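Local coordinates for protein trehalose-6-phosphate phosphatase (Cryptococcus neoformans, PDB 5DX9) that belongs to the trehalose-phosphatase family of the HAD clan and carries a magnesium ion in a pocket at one end of its central sheet, at residues V61-S66 / M198-D203; S91-P96 / G191-R196; I207-D212 / D218-L223. All blocks are in the same frame, centred on the assembly; numbering follows the deposited sequence.

Contact 1 of 3, residues V61-S66 / M198-D203; sequences VVYLIS and MYENPD. With G6P (6-O-phosphono-alpha-D-glucopyranose), chain B.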
loop_
_atom_site.group_PDB
_atom_site.type_symbol
_atom_site.label_atom_id
_atom_site.label_comp_id
_atom_site.label_asym_id
_atom_site.label_seq_id
_atom_site.Cartn_x
_atom_site.Cartn_y
_atom_site.Cartn_z
ATOM N N VAL A 61 3.463 -7.861 -12.967
ATOM C CA VAL A 61 2.799 -8.351 -11.762
ATOM C C VAL A 61 2.199 -7.157 -11.037
ATOM O O VAL A 61 2.923 -6.351 -10.452
ATOM C CB VAL A 61 3.754 -9.104 -10.832
ATOM C CG1 VAL A 61 3.125 -9.274 -9.454
ATOM C CG2 VAL A 61 4.115 -10.450 -11.433
ATOM N N VAL A 62 0.878 -7.041 -11.089
ATOM C CA VAL A 62 0.199 -5.837 -10.631
ATOM C C VAL A 62 -0.590 -6.066 -9.343
ATOM O O VAL A 62 -1.384 -7.001 -9.241
ATOM C CB VAL A 62 -0.753 -5.303 -11.711
ATOM C CG1 VAL A 62 -1.222 -3.901 -11.361
ATOM C CG2 VAL A 62 -0.063 -5.319 -13.068
ATOM N N TYR A 63 -0.363 -5.195 -8.365
ATOM C CA TYR A 63 -1.035 -5.281 -7.077
ATOM C C TYR A 63 -1.577 -3.928 -6.652
ATOM O O TYR A 63 -0.994 -2.889 -6.964
ATOM C CB TYR A 63 -0.082 -5.795 -5.995
ATOM C CG TYR A 63 -0.033 -7.296 -5.828
ATOM C CD1 TYR A 63 -0.656 -7.913 -4.751
ATOM C CD2 TYR A 63 0.649 -8.095 -6.735
ATOM C CE1 TYR A 63 -0.606 -9.283 -4.586
ATOM C CE2 TYR A 63 0.703 -9.466 -6.579
ATOM C CZ TYR A 63 0.074 -10.057 -5.502
ATOM O OH TYR A 63 0.125 -11.424 -5.338
ATOM N N LEU A 64 -2.696 -3.946 -5.942
ATOM C CA LEU A 64 -3.119 -2.790 -5.172
ATOM C C LEU A 64 -2.748 -3.051 -3.719
ATOM O O LEU A 64 -3.003 -4.135 -3.194
ATOM C CB LEU A 64 -4.620 -2.535 -5.313
ATOM C CG LEU A 64 -5.152 -2.254 -6.720
ATOM C CD1 LEU A 64 -6.607 -1.820 -6.653
ATOM C CD2 LEU A 64 -4.309 -1.203 -7.421
ATOM N N ILE A 65 -2.117 -2.074 -3.079
ATOM C CA ILE A 65 -1.769 -2.190 -1.670
ATOM C C ILE A 65 -2.437 -1.051 -0.923
ATOM O O ILE A 65 -2.042 0.107 -1.051
ATOM C CB ILE A 65 -0.245 -2.171 -1.449
ATOM C CG1 ILE A 65 0.412 -3.291 -2.260
ATOM C CG2 ILE A 65 0.084 -2.315 0.029
ATOM C CD1 ILE A 65 1.895 -3.457 -2.002
ATOM N N SER A 66 -3.466 -1.386 -0.153
ATOM C CA SER A 66 -4.355 -0.377 0.403
ATOM C C SER A 66 -4.732 -0.646 1.855
ATOM O O SER A 66 -4.561 -1.754 2.358
ATOM C CB SER A 66 -5.620 -0.285 -0.452
ATOM O OG SER A 66 -6.536 0.645 0.089
HETATM N N MSE A 198 8.436 -9.016 -3.536
HETATM C CA MSE A 198 9.791 -9.058 -4.079
HETATM C C MSE A 198 10.397 -10.453 -3.925
HETATM O O MSE A 198 11.053 -10.953 -4.839
HETATM C CB MSE A 198 10.684 -8.008 -3.408
HETATM C CG MSE A 198 10.497 -6.598 -3.961
HETATM SE SE MSE A 198 11.660 -5.246 -3.149
HETATM C CE MSE A 198 11.104 -5.426 -1.284
ATOM N N TYR A 199 10.167 -11.080 -2.775
ATOM C CA TYR A 199 10.667 -12.429 -2.542
ATOM C C TYR A 199 10.046 -13.412 -3.526
ATOM O O TYR A 199 10.713 -14.324 -4.010
ATOM C CB TYR A 199 10.391 -12.879 -1.106
ATOM C CG TYR A 199 10.872 -14.284 -0.819
ATOM C CD1 TYR A 199 12.169 -14.518 -0.386
ATOM C CD2 TYR A 199 10.034 -15.378 -0.997
ATOM C CE1 TYR A 199 12.618 -15.798 -0.129
ATOM C CE2 TYR A 199 10.476 -16.664 -0.743
ATOM C CZ TYR A 199 11.769 -16.868 -0.310
ATOM O OH TYR A 199 12.219 -18.143 -0.053
ATOM N N GLU A 200 8.764 -13.217 -3.823
ATOM C CA GLU A 200 8.051 -14.084 -4.753
ATOM C C GLU A 200 8.551 -13.930 -6.182
ATOM O O GLU A 200 8.492 -14.872 -6.970
ATOM C CB GLU A 200 6.551 -13.796 -4.720
ATOM C CG GLU A 200 5.833 -14.214 -3.455
ATOM C CD GLU A 200 4.347 -13.916 -3.529
ATOM O OE1 GLU A 200 3.673 -13.953 -2.478
ATOM O OE2 GLU A 200 3.854 -13.642 -4.647
ATOM N N ASN A 201 9.033 -12.737 -6.517
ATOM C CA ASN A 201 9.395 -12.423 -7.895
ATOM C C ASN A 201 10.811 -11.888 -8.025
ATOM O O ASN A 201 11.013 -10.711 -8.323
ATOM C CB ASN A 201 8.407 -11.416 -8.475
ATOM C CG ASN A 201 6.976 -11.899 -8.394
ATOM O OD1 ASN A 201 6.306 -11.721 -7.375
ATOM N ND2 ASN A 201 6.499 -12.521 -9.466
ATOM N N PRO A 202 11.799 -12.766 -7.812
ATOM C CA PRO A 202 13.226 -12.426 -7.816
ATOM C C PRO A 202 13.733 -12.020 -9.193
ATOM O O PRO A 202 14.873 -11.575 -9.315
ATOM C CB PRO A 202 13.903 -13.727 -7.360
ATOM C CG PRO A 202 12.813 -14.565 -6.775
ATOM C CD PRO A 202 11.575 -14.189 -7.515
ATOM N N ASP A 203 12.900 -12.176 -10.216
ATOM C CA ASP A 203 13.307 -11.861 -11.580
ATOM C C ASP A 203 12.860 -10.466 -12.000
ATOM O O ASP A 203 13.086 -10.048 -13.136
ATOM C CB ASP A 203 12.758 -12.906 -12.553
ATOM C CG ASP A 203 11.253 -13.063 -12.454
ATOM O OD1 ASP A 203 10.628 -13.394 -13.484
ATOM O OD2 ASP A 203 10.696 -12.856 -11.352
HETATM C C1 G6P B . -9.849 5.410 3.124
HETATM C C2 G6P B . -10.591 4.251 3.777
HETATM C C3 G6P B . -10.058 3.957 5.165
HETATM C C4 G6P B . -8.583 3.621 5.099
HETATM C C5 G6P B . -7.742 4.553 4.206
HETATM C C6 G6P B . -6.594 3.794 3.513
HETATM O O1 G6P B . -10.131 6.664 3.749
HETATM O O2 G6P B . -11.982 4.559 3.831
HETATM O O3 G6P B . -10.721 2.813 5.721
HETATM O O4 G6P B . -8.141 3.648 6.464
HETATM O O5 G6P B . -8.441 5.172 3.115
HETATM O O6 G6P B . -6.779 3.757 2.076
HETATM P P G6P B . -5.515 3.608 1.059
HETATM O O1P G6P B . -5.893 2.849 -0.308
HETATM O O2P G6P B . -5.034 4.962 0.703
HETATM O O3P G6P B . -4.372 2.804 1.857
#

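Contact 2 of 3, residues S91-P96 / G191-R196; sequences SFVKQP and GEIVRR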
loop_
_atom_site.group_PDB
_atom_site.type_symbol
_atom_site.label_atom_id
_atom_site.label_comp_id
_atom_site.label_asym_id
_atom_site.label_seq_id
_atom_site.Cartn_x
_atom_site.Cartn_y
_atom_site.Cartn_z
ATOM N N SER A 91 -2.799 -6.897 5.970
ATOM C CA SER A 91 -3.341 -7.936 6.836
ATOM C C SER A 91 -4.049 -8.996 5.992
ATOM O O SER A 91 -4.346 -10.091 6.469
ATOM C CB SER A 91 -4.297 -7.336 7.866
ATOM O OG SER A 91 -5.418 -6.756 7.232
ATOM N N PHE A 92 -4.312 -8.657 4.732
ATOM C CA PHE A 92 -4.911 -9.592 3.785
ATOM C C PHE A 92 -4.263 -9.464 2.414
ATOM O O PHE A 92 -3.868 -8.371 2.005
ATOM C CB PHE A 92 -6.416 -9.363 3.670
ATOM C CG PHE A 92 -7.165 -9.631 4.938
ATOM C CD1 PHE A 92 -7.308 -10.927 5.408
ATOM C CD2 PHE A 92 -7.732 -8.594 5.659
ATOM C CE1 PHE A 92 -7.997 -11.182 6.575
ATOM C CE2 PHE A 92 -8.426 -8.844 6.828
ATOM C CZ PHE A 92 -8.559 -10.141 7.286
ATOM N N VAL A 93 -4.166 -10.586 1.706
ATOM C CA VAL A 93 -3.538 -10.617 0.391
ATOM C C VAL A 93 -4.256 -11.579 -0.554
ATOM O O VAL A 93 -4.284 -12.787 -0.320
ATOM C CB VAL A 93 -2.055 -11.033 0.488
ATOM C CG1 VAL A 93 -1.363 -10.860 -0.855
ATOM C CG2 VAL A 93 -1.347 -10.226 1.562
ATOM N N LYS A 94 -4.842 -11.040 -1.620
ATOM C CA LYS A 94 -5.441 -11.875 -2.655
ATOM C C LYS A 94 -4.615 -11.833 -3.936
ATOM O O LYS A 94 -4.702 -10.877 -4.707
ATOM C CB LYS A 94 -6.873 -11.437 -2.956
ATOM C CG LYS A 94 -7.478 -12.164 -4.146
ATOM C CD LYS A 94 -8.569 -11.341 -4.809
ATOM C CE LYS A 94 -8.931 -11.914 -6.170
ATOM N NZ LYS A 94 -9.920 -11.073 -6.896
ATOM N N GLN A 95 -3.817 -12.872 -4.156
ATOM C CA GLN A 95 -2.999 -12.978 -5.360
ATOM C C GLN A 95 -3.858 -12.958 -6.621
ATOM O O GLN A 95 -5.061 -13.211 -6.560
ATOM C CB GLN A 95 -2.162 -14.254 -5.323
ATOM C CG GLN A 95 -1.326 -14.409 -4.067
ATOM C CD GLN A 95 -0.521 -15.692 -4.064
ATOM O OE1 GLN A 95 0.336 -15.898 -3.204
ATOM N NE2 GLN A 95 -0.794 -16.562 -5.029
ATOM N N PRO A 96 -3.237 -12.648 -7.769
ATOM C CA PRO A 96 -3.929 -12.627 -9.063
ATOM C C PRO A 96 -4.600 -13.964 -9.373
ATOM O O PRO A 96 -5.715 -13.990 -9.881
ATOM C CB PRO A 96 -2.802 -12.331 -10.057
ATOM C CG PRO A 96 -1.777 -11.602 -9.251
ATOM C CD PRO A 96 -1.829 -12.234 -7.890
ATOM N N GLY A 191 4.572 -2.293 3.818
ATOM C CA GLY A 191 5.961 -2.577 3.513
ATOM C C GLY A 191 6.260 -4.064 3.460
ATOM O O GLY A 191 7.004 -4.526 2.595
ATOM N N GLU A 192 5.680 -4.817 4.390
ATOM C CA GLU A 192 5.911 -6.255 4.447
ATOM C C GLU A 192 5.319 -6.952 3.230
ATOM O O GLU A 192 5.838 -7.968 2.774
ATOM C CB GLU A 192 5.327 -6.847 5.732
ATOM C CG GLU A 192 6.121 -6.502 6.978
ATOM C CD GLU A 192 7.544 -7.016 6.909
ATOM O OE1 GLU A 192 7.797 -7.964 6.134
ATOM O OE2 GLU A 192 8.409 -6.470 7.625
ATOM N N ILE A 193 4.228 -6.402 2.711
ATOM C CA ILE A 193 3.593 -6.952 1.521
ATOM C C ILE A 193 4.505 -6.787 0.311
ATOM O O ILE A 193 4.684 -7.713 -0.479
ATOM C CB ILE A 193 2.244 -6.277 1.235
ATOM C CG1 ILE A 193 1.279 -6.503 2.403
ATOM C CG2 ILE A 193 1.657 -6.792 -0.068
ATOM C CD1 ILE A 193 1.086 -7.960 2.772
ATOM N N VAL A 194 5.078 -5.594 0.181
ATOM C CA VAL A 194 6.012 -5.301 -0.897
ATOM C C VAL A 194 7.186 -6.271 -0.873
ATOM O O VAL A 194 7.647 -6.728 -1.917
ATOM C CB VAL A 194 6.545 -3.860 -0.802
ATOM C CG1 VAL A 194 7.649 -3.631 -1.826
ATOM C CG2 VAL A 194 5.407 -2.856 -0.975
ATOM N N ARG A 195 7.656 -6.586 0.329
ATOM C CA ARG A 195 8.798 -7.476 0.492
ATOM C C ARG A 195 8.423 -8.912 0.152
ATOM O O ARG A 195 9.193 -9.626 -0.490
ATOM C CB ARG A 195 9.343 -7.384 1.915
ATOM C CG ARG A 195 9.761 -5.976 2.294
ATOM C CD ARG A 195 11.083 -5.968 3.025
ATOM N NE ARG A 195 10.932 -6.289 4.440
ATOM C CZ ARG A 195 10.635 -5.393 5.375
ATOM N NH1 ARG A 195 10.446 -4.123 5.040
ATOM N NH2 ARG A 195 10.520 -5.767 6.643
ATOM N N ARG A 196 7.240 -9.329 0.590
ATOM C CA ARG A 196 6.694 -10.619 0.191
ATOM C C ARG A 196 6.661 -10.733 -1.330
ATOM O O ARG A 196 7.068 -11.747 -1.896
ATOM C CB ARG A 196 5.289 -10.811 0.760
ATOM C CG ARG A 196 4.534 -11.983 0.152
ATOM C CD ARG A 196 3.035 -11.802 0.304
ATOM N NE ARG A 196 2.287 -12.853 -0.378
ATOM C CZ ARG A 196 1.802 -13.930 0.226
ATOM N NH1 ARG A 196 1.980 -14.095 1.530
ATOM N NH2 ARG A 196 1.133 -14.839 -0.471
#

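Contact 3 of 3, residues I207-D212 / D218-L223; sequences IFCAGD and DMFRAL. With MG (magnesium ion), chain C.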
loop_
_atom_site.group_PDB
_atom_site.type_symbol
_atom_site.label_atom_id
_atom_site.label_comp_id
_atom_site.label_asym_id
_atom_site.label_seq_id
_atom_site.Cartn_x
_atom_site.Cartn_y
_atom_site.Cartn_z
ATOM N N ILE A 207 10.661 -1.923 -10.732
ATOM C CA ILE A 207 9.632 -1.789 -9.711
ATOM C C ILE A 207 9.047 -0.384 -9.699
ATOM O O ILE A 207 9.775 0.604 -9.598
ATOM C CB ILE A 207 10.170 -2.117 -8.304
ATOM C CG1 ILE A 207 10.590 -3.585 -8.219
ATOM C CG2 ILE A 207 9.112 -1.822 -7.251
ATOM C CD1 ILE A 207 11.101 -3.990 -6.853
ATOM N N PHE A 208 7.727 -0.302 -9.817
ATOM C CA PHE A 208 7.029 0.955 -9.611
ATOM C C PHE A 208 6.121 0.833 -8.394
ATOM O O PHE A 208 5.412 -0.161 -8.238
ATOM C CB PHE A 208 6.215 1.354 -10.841
ATOM C CG PHE A 208 5.483 2.653 -10.675
ATOM C CD1 PHE A 208 6.106 3.857 -10.960
ATOM C CD2 PHE A 208 4.178 2.675 -10.207
ATOM C CE1 PHE A 208 5.438 5.055 -10.799
ATOM C CE2 PHE A 208 3.505 3.870 -10.042
ATOM C CZ PHE A 208 4.138 5.062 -10.337
ATOM N N CYS A 209 6.160 1.843 -7.532
ATOM C CA CYS A 209 5.340 1.869 -6.325
ATOM C C CYS A 209 4.900 3.294 -6.034
ATOM O O CYS A 209 5.731 4.197 -5.948
ATOM C CB CYS A 209 6.109 1.293 -5.130
ATOM S SG CYS A 209 5.188 1.227 -3.556
ATOM N N ALA A 210 3.595 3.497 -5.889
ATOM C CA ALA A 210 3.056 4.824 -5.619
ATOM C C ALA A 210 2.118 4.827 -4.412
ATOM O O ALA A 210 1.392 3.859 -4.171
ATOM C CB ALA A 210 2.339 5.353 -6.842
ATOM N N GLY A 211 2.138 5.930 -3.665
ATOM C CA GLY A 211 1.310 6.092 -2.481
ATOM C C GLY A 211 1.297 7.539 -2.020
ATOM O O GLY A 211 2.241 8.285 -2.275
ATOM N N ASP A 212 0.237 7.939 -1.328
ATOM C CA ASP A 212 0.061 9.342 -0.967
ATOM C C ASP A 212 0.144 9.611 0.533
ATOM O O ASP A 212 0.279 10.758 0.952
ATOM C CB ASP A 212 -1.284 9.839 -1.485
ATOM C CG ASP A 212 -2.445 9.209 -0.750
ATOM O OD1 ASP A 212 -2.434 7.971 -0.568
ATOM O OD2 ASP A 212 -3.356 9.955 -0.331
ATOM N N ASP A 218 6.093 3.069 4.350
ATOM C CA ASP A 218 6.560 1.720 4.663
ATOM C C ASP A 218 6.978 1.012 3.379
ATOM O O ASP A 218 7.972 0.287 3.349
ATOM C CB ASP A 218 5.478 0.907 5.383
ATOM C CG ASP A 218 5.307 1.310 6.835
ATOM O OD1 ASP A 218 6.285 1.787 7.449
ATOM O OD2 ASP A 218 4.185 1.141 7.365
HETATM N N MSE A 219 6.201 1.227 2.323
HETATM C CA MSE A 219 6.520 0.698 1.006
HETATM C C MSE A 219 7.824 1.287 0.478
HETATM O O MSE A 219 8.684 0.563 -0.017
HETATM C CB MSE A 219 5.383 0.985 0.026
HETATM C CG MSE A 219 4.060 0.370 0.431
HETATM SE SE MSE A 219 2.861 0.140 -1.082
HETATM C CE MSE A 219 2.503 2.013 -1.500
ATOM N N PHE A 220 7.965 2.604 0.591
ATOM C CA PHE A 220 9.150 3.288 0.090
ATOM C C PHE A 220 10.402 2.825 0.827
ATOM O O PHE A 220 11.455 2.633 0.214
ATOM C CB PHE A 220 8.988 4.803 0.218
ATOM C CG PHE A 220 7.764 5.342 -0.475
ATOM C CD1 PHE A 220 7.195 4.656 -1.537
ATOM C CD2 PHE A 220 7.179 6.529 -0.059
ATOM C CE1 PHE A 220 6.069 5.143 -2.173
ATOM C CE2 PHE A 220 6.051 7.020 -0.690
ATOM C CZ PHE A 220 5.496 6.328 -1.746
ATOM N N ARG A 221 10.281 2.633 2.141
ATOM C CA ARG A 221 11.405 2.178 2.947
ATOM C C ARG A 221 11.836 0.772 2.558
ATOM O O ARG A 221 13.027 0.490 2.443
ATOM C CB ARG A 221 11.068 2.219 4.440
ATOM C CG ARG A 221 12.200 1.702 5.328
ATOM C CD ARG A 221 12.077 2.193 6.762
ATOM N NE ARG A 221 10.790 1.834 7.339
ATOM C CZ ARG A 221 9.869 2.710 7.725
ATOM N NH1 ARG A 221 10.093 4.012 7.617
ATOM N NH2 ARG A 221 8.725 2.278 8.232
ATOM N N ALA A 222 10.862 -0.110 2.361
ATOM C CA ALA A 222 11.157 -1.485 1.984
ATOM C C ALA A 222 11.874 -1.520 0.639
ATOM O O ALA A 222 12.740 -2.366 0.411
ATOM C CB ALA A 222 9.881 -2.314 1.934
ATOM N N LEU A 223 11.521 -0.589 -0.242
ATOM C CA LEU A 223 12.129 -0.519 -1.569
ATOM C C LEU A 223 13.547 0.032 -1.529
ATOM O O LEU A 223 14.244 0.031 -2.543
ATOM C CB LEU A 223 11.276 0.336 -2.504
ATOM C CG LEU A 223 9.997 -0.332 -3.001
ATOM C CD1 LEU A 223 9.200 0.613 -3.893
ATOM C CD2 LEU A 223 10.343 -1.617 -3.732
HETATM MG MG MG C . -3.762 6.254 0.010
HETATM O O HOH W 1 -4.472 7.949 1.016
HETATM O O HOH W 2 -2.387 5.402 1.273
#

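Contact 1 of 3, residues V61-S66 / M198-D203
V61 and N201 meet where strand 60-65 of the central HAD-type sheet passes the C-terminal end of helix 190-200. Their side chains cross obliquely: the CG2 methyl of V61 comes up against the amide end of N201, with V61 CG2 4.4 Å from N201 CG. The two branches of V61 divide the work. CG1 stands anti to the backbone N (chi1 165°) and points forward along its own strand, to the edge of the Y63 ring, where it lies in the ring plane 3.8 Å from Y63 CE2. That leaves CG2, beside the backbone N, to face N201, the first residue to leave helical geometry. Y63 reaches out from the same side of the strand toward E200, but the meeting is loose, with Y63 OH 4.4 Å from E200 OE2. The carboxylate has its stronger partner within its own helix, where E200 OE1 forms a salt bridge with R196 NE. The tyrosine ring packs further on L24 and L197, so it sits between the strand and the helix, with Q95 and P96 also against it. Just past the strand, away from this interface, S66 lies in the pocket. Its OG, anti to the backbone N (chi1 177°), makes a hydrogen bond to O1P of 6-O-phosphono-alpha-D-glucopyranose, modelled very short, so its exact length is doubtful. R68 N also bonds to S66 OG, and the neighbouring G67 N binds the same ligand. A serine or threonine just after this strand is motif II of HAD phosphatases, and S66 fits that place. Chemically the contact is therefore split: across the segments it is slight, with 89 Å² buried and van der Waals touching at its centre, while the polar contact to the ligand lies just past the strand's C-terminal end, at S66.

Contact 2 of 3, residues S91-P96 / G191-R196
V93 and I193 bring the two backbones closest, their CA atoms 8.1 Å apart, where short strand 92-94 passes helix 190-200. The strand belongs to the antiparallel extension of the central HAD sheet, paired with 84-87 on one side and 102-103 on the other, and it is entered through a classic beta bulge in which S91 and F92 both face A87. V93 then points its side chain at the helix. Its CG2 branch meets the end of I193, V93 CG2 lying 3.5 Å from I193 CD1, as the two side chains run alongside one another, pointing opposite ways. I193 also rests on I65, which ties this apolar patch to the parallel strands. The other branch of V93 has a different neighbour: CG1 lies over one face of the R196 guanidinium, 4.2 Å from R196 NE. R196 can lay its guanidinium there because the chain leaves the helix with CG anti to the backbone N (chi1 167°) and stays extended as far as NE. All three guanidinium nitrogens have partners. NE forms a salt bridge with E200 OE1, one turn further along the helix, NH1 gives a hydrogen bond to A245 O, and NH2 reaches Q95. These grips, together with the methyl over the face, should fix the rotation of the group and satisfy a charge that is buried in the assembly. Q95 stands just beyond the strand and sends its extended chain across that of R196 at about a right angle, with the amide and guanidinium planes 61° apart. The bond they share is bent at the hydrogen (139°), though R196 NH2 lies in the carbonyl plane on a lone pair of Q95 OE1, at 3.0 Å, and that oxygen sits close to the guanidinium plane.

Contact 3 of 3, residues I207-D212 / D218-L223
C209 is the hub of the tight side, where strand 207-211 and helix 218-223 run nearly antiparallel (154°) with their axes 9.0 Å apart. Its SG lies 3.5 Å from M219 CE, the methyl of a selenomethionine whose bend at chi3 brings CE to 3.4 Å from A210 O. C209 CB is pressed to 3.4 Å from L223 CD1, closer than carbons usually pack, and L223 CD2 continues the seam to I207 CG2. F220 closes the other end: G211 O lies at the ring edge, near its plane and 3.8 Å from F220 CZ, while C209 SG makes an oblique sulfur-aromatic contact. Away from the strand the helix is more open: R221 is exposed and D218 partly so, and R221 NH2 and D218 OD1 form a salt bridge. Just past the strand's last residue, G211, comes D212, whose CB points away from the helix. D212 OD1 binds the magnesium ion at 2.2 Å alongside two waters, N26 OD1, D28 O and the ligand phosphate oxygen O2P, and K178 NZ pairs with OD2. A buried strand delivering a metal-binding aspartate at its C-terminal end, followed by a helix packed back on it, matches motif IV of the HAD fold.

Overall arrangement
Helix 190-200 is the common element: contacts 1 and 2, with centres about 7 Å apart, both use it, and contact 2 is nested within the chain loop contact 1 closes. Y63 OH lies 3.3 Å from P96 CD, joining the two directly. Contact 3 follows in series, its centre about 11 Å and about 13 Å from those of contacts 1 and 2; V194 CG2 to M219 CG, 3.8 Å, packs helix 190-200 against helix 217-225. All three reach the same central sheet. Contacts 1 and 3 each send one residue to the pocket, S66 to the phosphate and D212 to magnesium, whereas the side chain of I193 in contact 2 stays about 11 Å from 6-O-phosphono-alpha-D-glucopyranose.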